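Long-range contacts in aspartate-semialdehyde dehydrogenase 2 (PDB 2QZ9), which catalyses the NADPH-dependent reductive dephosphorylation of L-aspartyl-4-phosphate to L-aspartate-semialdehyde, a step on the way to lysine, methionine and threonine: residues Ile152-Tyr157 / His244-His249; Thr133-Val138 / Leu309-Asp314; Lys211-Met216 / Asn232-Arg237. All coordinates share one frame; numbering follows the deposited sequence.

Contact 1 (Ile152-Tyr157 / His244-His249); sequences INVTTY and HAEAVH
In the middle of the mixed sheet of the dimerization domain, strand I152-Y157 runs antiparallel to H244-H249. Three hydrogen-bonded pairs, N153 with H249, T155 with A247 and Y157 with A245, each make two backbone bonds, among them H249 N to N153 O at 2.8 Å, nearly straight at 171°. V154, from a non-hydrogen-bonded pair in between, makes a CA-H...O contact, CA 3.3 Å from A247 O. One water donates to A247 O at 2.9 Å and more weakly to N153 O, and sits over one face of the H249 imidazole.

Helices 131-147 and 211-224 cover the face with V154, T156, E246 and V248. The CG2 methyls of V154 and V248 lie side by side at 4.0 Å; a V248 chi1 of -167° sets CG1 anti to the backbone N, against I152 CG2. T156 CG2 runs alongside E246 CG at 3.8 Å. On the other face A247 CB meets T155 OG1 and CE1 of the Y157 ring. The ladder spaces T155, Y157 and H249 along this face, where their polar ends bond T155, T156 and T234 of the second subunit, while H244 brings the probable proton acceptor beside catalytic C131.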
# COMPACT_ATOMS: atom_id res chain seq x y z
N ILE A 152 -14.90 -7.17 4.83
CA ILE A 152 -13.95 -6.09 4.52
C ILE A 152 -12.54 -6.63 4.19
O ILE A 152 -11.90 -7.23 5.04
CB ILE A 152 -13.82 -5.06 5.69
CG1 ILE A 152 -15.20 -4.56 6.14
CG2 ILE A 152 -12.94 -3.87 5.28
CD1 ILE A 152 -15.20 -3.91 7.55
N ASN A 153 -12.09 -6.43 2.95
CA ASN A 153 -10.67 -6.53 2.59
C ASN A 153 -10.04 -5.15 2.71
O ASN A 153 -10.51 -4.21 2.11
CB ASN A 153 -10.49 -7.06 1.17
CG ASN A 153 -10.61 -8.57 1.07
OD1 ASN A 153 -11.58 -9.09 0.52
ND2 ASN A 153 -9.64 -9.27 1.61
N VAL A 154 -8.98 -5.04 3.49
CA VAL A 154 -8.33 -3.74 3.70
C VAL A 154 -6.81 -3.90 3.74
O VAL A 154 -6.29 -4.81 4.37
CB VAL A 154 -8.86 -3.06 5.00
CG1 VAL A 154 -8.62 -3.95 6.21
CG2 VAL A 154 -8.28 -1.66 5.18
N THR A 155 -6.10 -3.04 3.02
CA THR A 155 -4.65 -3.00 3.10
C THR A 155 -4.28 -1.56 3.42
O THR A 155 -4.93 -0.63 2.95
CB THR A 155 -3.94 -3.47 1.80
OG1 THR A 155 -4.12 -2.48 0.76
CG2 THR A 155 -4.50 -4.82 1.33
N THR A 156 -3.25 -1.40 4.23
CA THR A 156 -2.96 -0.10 4.79
C THR A 156 -1.61 0.41 4.33
O THR A 156 -0.75 -0.34 3.89
CB THR A 156 -3.02 -0.12 6.34
OG1 THR A 156 -1.87 -0.80 6.84
CG2 THR A 156 -4.29 -0.84 6.82
N TYR A 157 -1.48 1.73 4.42
CA TYR A 157 -0.29 2.43 3.98
C TYR A 157 0.01 3.32 5.19
O TYR A 157 -0.42 4.47 5.24
CB TYR A 157 -0.60 3.23 2.70
CG TYR A 157 -0.98 2.33 1.53
CD1 TYR A 157 -2.22 1.66 1.49
CD2 TYR A 157 -0.10 2.13 0.47
CE1 TYR A 157 -2.55 0.82 0.44
CE2 TYR A 157 -0.43 1.30 -0.60
CZ TYR A 157 -1.65 0.65 -0.60
OH TYR A 157 -1.96 -0.18 -1.64
N HIS A 244 -2.30 8.04 8.00
CA HIS A 244 -2.42 6.68 7.46
C HIS A 244 -3.41 6.71 6.32
O HIS A 244 -4.34 7.49 6.34
CB HIS A 244 -2.89 5.68 8.51
CG HIS A 244 -1.93 5.47 9.63
ND1 HIS A 244 -2.31 4.94 10.85
CD2 HIS A 244 -0.61 5.72 9.73
CE1 HIS A 244 -1.26 4.86 11.64
NE2 HIS A 244 -0.21 5.34 10.99
N ALA A 245 -3.19 5.84 5.35
CA ALA A 245 -4.12 5.66 4.25
C ALA A 245 -4.52 4.19 4.20
O ALA A 245 -3.75 3.32 4.60
CB ALA A 245 -3.46 6.08 2.95
N GLU A 246 -5.72 3.92 3.71
CA GLU A 246 -6.21 2.56 3.59
C GLU A 246 -6.95 2.37 2.28
O GLU A 246 -7.75 3.19 1.86
CB GLU A 246 -7.18 2.20 4.73
CG GLU A 246 -6.55 2.18 6.10
CD GLU A 246 -7.57 2.35 7.22
OE1 GLU A 246 -8.74 2.72 6.95
OE2 GLU A 246 -7.18 2.12 8.37
N ALA A 247 -6.67 1.24 1.66
CA ALA A 247 -7.43 0.78 0.54
C ALA A 247 -8.50 -0.19 1.05
O ALA A 247 -8.17 -1.28 1.53
CB ALA A 247 -6.48 0.07 -0.39
N VAL A 248 -9.76 0.21 0.97
CA VAL A 248 -10.86 -0.57 1.55
C VAL A 248 -11.77 -1.13 0.46
O VAL A 248 -12.33 -0.37 -0.34
CB VAL A 248 -11.68 0.27 2.59
CG1 VAL A 248 -12.61 -0.62 3.42
CG2 VAL A 248 -10.76 1.06 3.53
N HIS A 249 -11.90 -2.45 0.41
CA HIS A 249 -12.72 -3.14 -0.58
C HIS A 249 -13.83 -3.90 0.18
O HIS A 249 -13.59 -4.97 0.76
CB HIS A 249 -11.88 -4.14 -1.41
CG HIS A 249 -10.79 -3.51 -2.23
ND1 HIS A 249 -9.95 -4.26 -3.04
CD2 HIS A 249 -10.40 -2.22 -2.40
CE1 HIS A 249 -9.10 -3.47 -3.66
NE2 HIS A 249 -9.35 -2.22 -3.29
O HOH W 1 -8.14 -3.76 -0.01

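Contact 2 (Thr133-Val138 / Leu309-Asp314); sequences TIQMLV and LWVVAD
Q135 reaches from helix 131-147 across to V311 and A313, and it has more surface buried here than any other residue. CB comes first, packed against the A313 methyl at 3.8 Å, with V311 CG1 a little farther off. CG keeps to the same V311 methyl, at 4.1 Å. A chi1 of 68° places CG between the backbone N and the carbonyl carbon of Q135; from there the chain runs extended, and this carries the amide out over the strand. CD lies 3.9 Å from both A313 CB and A313 N.

At the amide the two ends part. OE1 rests on the A313 methyl at 3.5 Å. NE2 lies toward V311 O, 3.1 Å away, but the angle there is too poor for a hydrogen bond; the amide nitrogen bonds instead to H244 O, tying the helix to the adjoining strand. H244 is probably the proton acceptor of the active site, and C131, which forms the acyl-thioester intermediate, begins this same helix. The helix lies across one face of the mixed sheet of the dimerization domain, and the axis of its 133-138 turns passes 8.2 Å from that of strand 309-313, at 132° to it.

V311 answers from the sheet side. Its CG1, anti to the backbone nitrogen at a chi1 of -180°, projects at the helix and touches the backbone Q135 O at 3.4 Å; the two side chains pass one another, each heading for the other's backbone. The same methyl comes within 4.4 Å of M136 N, and V292 of the next strand packs against the V311 side chain.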
# COMPACT_ATOMS: atom_id res chain seq x y z
N THR A 133 -8.43 1.56 12.61
CA THR A 133 -9.81 1.19 12.83
C THR A 133 -10.73 2.43 12.86
O THR A 133 -11.72 2.47 12.12
CB THR A 133 -9.94 0.34 14.13
OG1 THR A 133 -9.09 -0.81 14.01
CG2 THR A 133 -11.38 -0.13 14.33
N ILE A 134 -10.38 3.42 13.67
CA ILE A 134 -11.16 4.69 13.72
C ILE A 134 -11.50 5.22 12.32
O ILE A 134 -12.67 5.41 12.01
CB ILE A 134 -10.43 5.81 14.52
CG1 ILE A 134 -10.42 5.51 16.03
CG2 ILE A 134 -11.10 7.18 14.30
CD1 ILE A 134 -9.41 6.34 16.82
N GLN A 135 -10.49 5.45 11.49
CA GLN A 135 -10.73 6.08 10.18
C GLN A 135 -11.51 5.20 9.23
O GLN A 135 -12.29 5.70 8.42
CB GLN A 135 -9.43 6.55 9.53
CG GLN A 135 -8.46 5.45 9.08
CD GLN A 135 -7.19 6.01 8.50
OE1 GLN A 135 -6.34 6.53 9.23
NE2 GLN A 135 -7.03 5.92 7.17
N MET A 136 -11.29 3.89 9.30
CA MET A 136 -12.01 2.94 8.45
C MET A 136 -13.49 2.90 8.85
O MET A 136 -14.36 2.88 7.98
CB MET A 136 -11.40 1.54 8.54
CG MET A 136 -12.13 0.51 7.69
SD MET A 136 -11.34 -1.10 7.68
CE MET A 136 -11.79 -1.77 9.29
N LEU A 137 -13.76 2.88 10.15
CA LEU A 137 -15.12 2.74 10.63
C LEU A 137 -15.93 4.01 10.44
O LEU A 137 -17.11 3.93 10.09
CB LEU A 137 -15.16 2.26 12.07
CG LEU A 137 -14.58 0.85 12.25
CD1 LEU A 137 -14.90 0.35 13.64
CD2 LEU A 137 -15.10 -0.14 11.18
N VAL A 138 -15.30 5.17 10.61
CA VAL A 138 -15.97 6.45 10.29
C VAL A 138 -16.43 6.44 8.81
O VAL A 138 -17.59 6.75 8.52
CB VAL A 138 -15.09 7.69 10.59
CG1 VAL A 138 -15.75 8.97 10.07
CG2 VAL A 138 -14.85 7.83 12.09
N LEU A 309 -13.04 1.98 -1.79
CA LEU A 309 -12.73 3.36 -1.40
C LEU A 309 -11.30 3.50 -0.90
O LEU A 309 -10.62 2.51 -0.65
CB LEU A 309 -13.76 3.90 -0.39
CG LEU A 309 -14.10 3.27 0.96
CD1 LEU A 309 -15.02 4.26 1.71
CD2 LEU A 309 -14.80 1.91 0.85
N TRP A 310 -10.85 4.75 -0.79
CA TRP A 310 -9.51 5.08 -0.30
C TRP A 310 -9.72 5.96 0.92
O TRP A 310 -10.45 6.94 0.85
CB TRP A 310 -8.71 5.80 -1.40
CG TRP A 310 -7.33 6.37 -1.04
CD1 TRP A 310 -7.01 7.70 -0.89
CD2 TRP A 310 -6.09 5.65 -0.87
NE1 TRP A 310 -5.67 7.84 -0.62
CE2 TRP A 310 -5.08 6.61 -0.61
CE3 TRP A 310 -5.74 4.28 -0.91
CZ2 TRP A 310 -3.75 6.25 -0.36
CZ3 TRP A 310 -4.42 3.93 -0.67
CH2 TRP A 310 -3.44 4.92 -0.40
N VAL A 311 -9.12 5.61 2.05
CA VAL A 311 -9.41 6.31 3.31
C VAL A 311 -8.13 6.89 3.93
O VAL A 311 -7.13 6.19 4.08
CB VAL A 311 -10.20 5.41 4.31
CG1 VAL A 311 -10.50 6.14 5.60
CG2 VAL A 311 -11.52 4.95 3.68
N VAL A 312 -8.15 8.18 4.25
CA VAL A 312 -6.98 8.84 4.81
C VAL A 312 -7.35 9.62 6.07
O VAL A 312 -8.42 10.23 6.13
CB VAL A 312 -6.30 9.78 3.76
CG1 VAL A 312 -5.05 10.41 4.33
CG2 VAL A 312 -5.92 8.99 2.50
N ALA A 313 -6.47 9.58 7.08
CA ALA A 313 -6.62 10.44 8.27
C ALA A 313 -5.27 10.76 8.91
O ALA A 313 -4.28 10.07 8.66
CB ALA A 313 -7.56 9.80 9.30
N ASP A 314 -5.24 11.82 9.71
CA ASP A 314 -4.08 12.13 10.55
C ASP A 314 -4.21 11.23 11.77
O ASP A 314 -5.16 11.36 12.56
CB ASP A 314 -4.06 13.61 10.94
CG ASP A 314 -2.81 14.00 11.74
OD1 ASP A 314 -2.35 15.16 11.63
OD2 ASP A 314 -2.26 13.16 12.49

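Contact 3 (Lys211-Met216 / Asn232-Arg237); sequences KEEMKM and NPTCVR
E213, C235 and P233 carry this contact between helix 211-224 and residues P233 to C235. E213 sends an extended side chain along the 233-235 backbone, with CG anti to its own carbonyl carbon at a chi1 of -62°. OE2 accepts the backbone N-H of C235 at 2.9 Å, an almost straight bond of 168° that arrives on the anti side of the carboxylate, 23° out of its plane. A water donates to the same OE2 at 2.7 Å and to C235 O, giving the oxygen a second grip. OE1 is held by T210 N and by a salt bridge to R296 of the second subunit.

C235 turns its thiol back against the helix: SG lies 3.5 Å from E213 CG and 3.7 Å from M216 SD, with E212 CG on it as well. P233 presses its ring on the helix backbone, CG 3.3 Å from E213 O.

E212 OE1 bonds N130 and Q158, the latter probably a substrate-binding residue. The helix lies over strand 230-234, which has strand 149-158 beside it in the sheet, and helix 131-147 packs against M216.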
# COMPACT_ATOMS: atom_id res chain seq x y z
N LYS A 211 -0.46 -8.42 15.04
CA LYS A 211 -1.33 -7.86 16.07
C LYS A 211 -2.10 -6.64 15.56
O LYS A 211 -3.28 -6.47 15.88
CB LYS A 211 -0.51 -7.48 17.30
CG LYS A 211 -1.22 -7.71 18.62
CD LYS A 211 -0.54 -8.81 19.44
CE LYS A 211 0.23 -8.24 20.62
NZ LYS A 211 0.85 -6.92 20.30
N GLU A 212 -1.44 -5.79 14.77
CA GLU A 212 -2.12 -4.64 14.16
C GLU A 212 -3.28 -5.10 13.27
O GLU A 212 -4.38 -4.56 13.34
CB GLU A 212 -1.12 -3.77 13.39
CG GLU A 212 -1.71 -2.51 12.74
CD GLU A 212 -2.05 -1.41 13.74
OE1 GLU A 212 -2.45 -0.31 13.31
OE2 GLU A 212 -1.91 -1.63 14.97
N GLU A 213 -3.02 -6.12 12.46
CA GLU A 213 -4.04 -6.70 11.59
C GLU A 213 -5.15 -7.31 12.45
O GLU A 213 -6.34 -7.04 12.23
CB GLU A 213 -3.40 -7.73 10.65
CG GLU A 213 -2.37 -7.10 9.70
CD GLU A 213 -1.51 -8.10 8.95
OE1 GLU A 213 -1.59 -9.32 9.20
OE2 GLU A 213 -0.73 -7.66 8.08
N MET A 214 -4.76 -8.10 13.45
CA MET A 214 -5.72 -8.68 14.39
C MET A 214 -6.53 -7.64 15.18
O MET A 214 -7.69 -7.89 15.49
CB MET A 214 -5.08 -9.74 15.30
CG MET A 214 -4.83 -11.09 14.58
SD MET A 214 -6.16 -11.57 13.44
CE MET A 214 -7.47 -11.94 14.63
N LYS A 215 -5.95 -6.47 15.44
CA LYS A 215 -6.70 -5.35 16.05
C LYS A 215 -7.77 -4.75 15.17
O LYS A 215 -8.86 -4.42 15.65
CB LYS A 215 -5.76 -4.22 16.50
CG LYS A 215 -4.90 -4.57 17.71
CD LYS A 215 -4.01 -3.40 18.06
CE LYS A 215 -3.02 -3.76 19.13
NZ LYS A 215 -1.76 -2.99 18.88
N MET A 216 -7.49 -4.56 13.88
CA MET A 216 -8.54 -4.08 12.99
C MET A 216 -9.72 -5.06 12.96
O MET A 216 -10.87 -4.64 12.93
CB MET A 216 -8.01 -3.80 11.58
CG MET A 216 -6.93 -2.72 11.54
SD MET A 216 -6.45 -2.31 9.85
CE MET A 216 -7.89 -1.41 9.27
N ASN A 232 -10.52 -8.71 6.76
CA ASN A 232 -9.29 -9.34 6.24
C ASN A 232 -8.23 -8.28 5.95
O ASN A 232 -8.21 -7.72 4.85
CB ASN A 232 -9.64 -10.14 4.99
CG ASN A 232 -8.48 -10.94 4.45
OD1 ASN A 232 -8.48 -11.31 3.27
ND2 ASN A 232 -7.49 -11.23 5.30
N PRO A 233 -7.39 -7.96 6.93
CA PRO A 233 -6.36 -6.93 6.75
C PRO A 233 -4.97 -7.42 6.34
O PRO A 233 -4.57 -8.53 6.69
CB PRO A 233 -6.28 -6.26 8.14
CG PRO A 233 -7.15 -7.14 9.07
CD PRO A 233 -7.39 -8.44 8.32
N THR A 234 -4.26 -6.59 5.57
CA THR A 234 -2.80 -6.62 5.47
C THR A 234 -2.32 -5.21 5.81
O THR A 234 -2.65 -4.25 5.10
CB THR A 234 -2.28 -7.01 4.06
OG1 THR A 234 -2.64 -8.36 3.74
CG2 THR A 234 -0.75 -6.88 3.97
N CYS A 235 -1.55 -5.09 6.89
CA CYS A 235 -1.03 -3.80 7.34
C CYS A 235 0.44 -3.61 6.96
O CYS A 235 1.29 -4.46 7.26
CB CYS A 235 -1.24 -3.65 8.85
SG CYS A 235 -3.00 -3.68 9.33
N VAL A 236 0.74 -2.49 6.30
CA VAL A 236 2.07 -2.22 5.74
C VAL A 236 2.61 -0.86 6.22
O VAL A 236 1.90 0.14 6.16
CB VAL A 236 2.05 -2.25 4.17
CG1 VAL A 236 3.45 -2.04 3.58
CG2 VAL A 236 1.42 -3.57 3.63
N ARG A 237 3.86 -0.84 6.69
CA ARG A 237 4.52 0.43 6.99
C ARG A 237 5.09 1.03 5.71
O ARG A 237 5.79 0.34 4.95
CB ARG A 237 5.65 0.25 8.01
CG ARG A 237 6.28 1.57 8.49
CD ARG A 237 5.53 2.19 9.67
NE ARG A 237 5.44 1.29 10.81
CZ ARG A 237 4.61 1.43 11.84
NH1 ARG A 237 3.74 2.44 11.90
NH2 ARG A 237 4.64 0.54 12.81
O HOH W 2 1.22 -6.34 9.35

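How the contacts relate
From the N terminus the first of these elements is helix 131-147, the first half of contact 2. Strand 149-158 follows at once and opens contact 1; helix 211-224 then opens contact 3. Contact 3 closes first, when strand 230-234 packs against that helix. Strand 244-252 next closes contact 1, and strand 306-313 finally closes contact 2, so the three loops nest one inside another without crossing. All three reach one sheet, in which strands 230-234, 149-158, 244-252 and 306-313 lie side by side. The two helices meet where M136 SD approaches M216 CE at 3.8 Å, linking contacts 2 and 3 on the face of contact 1 that carries V154, T156 and E246.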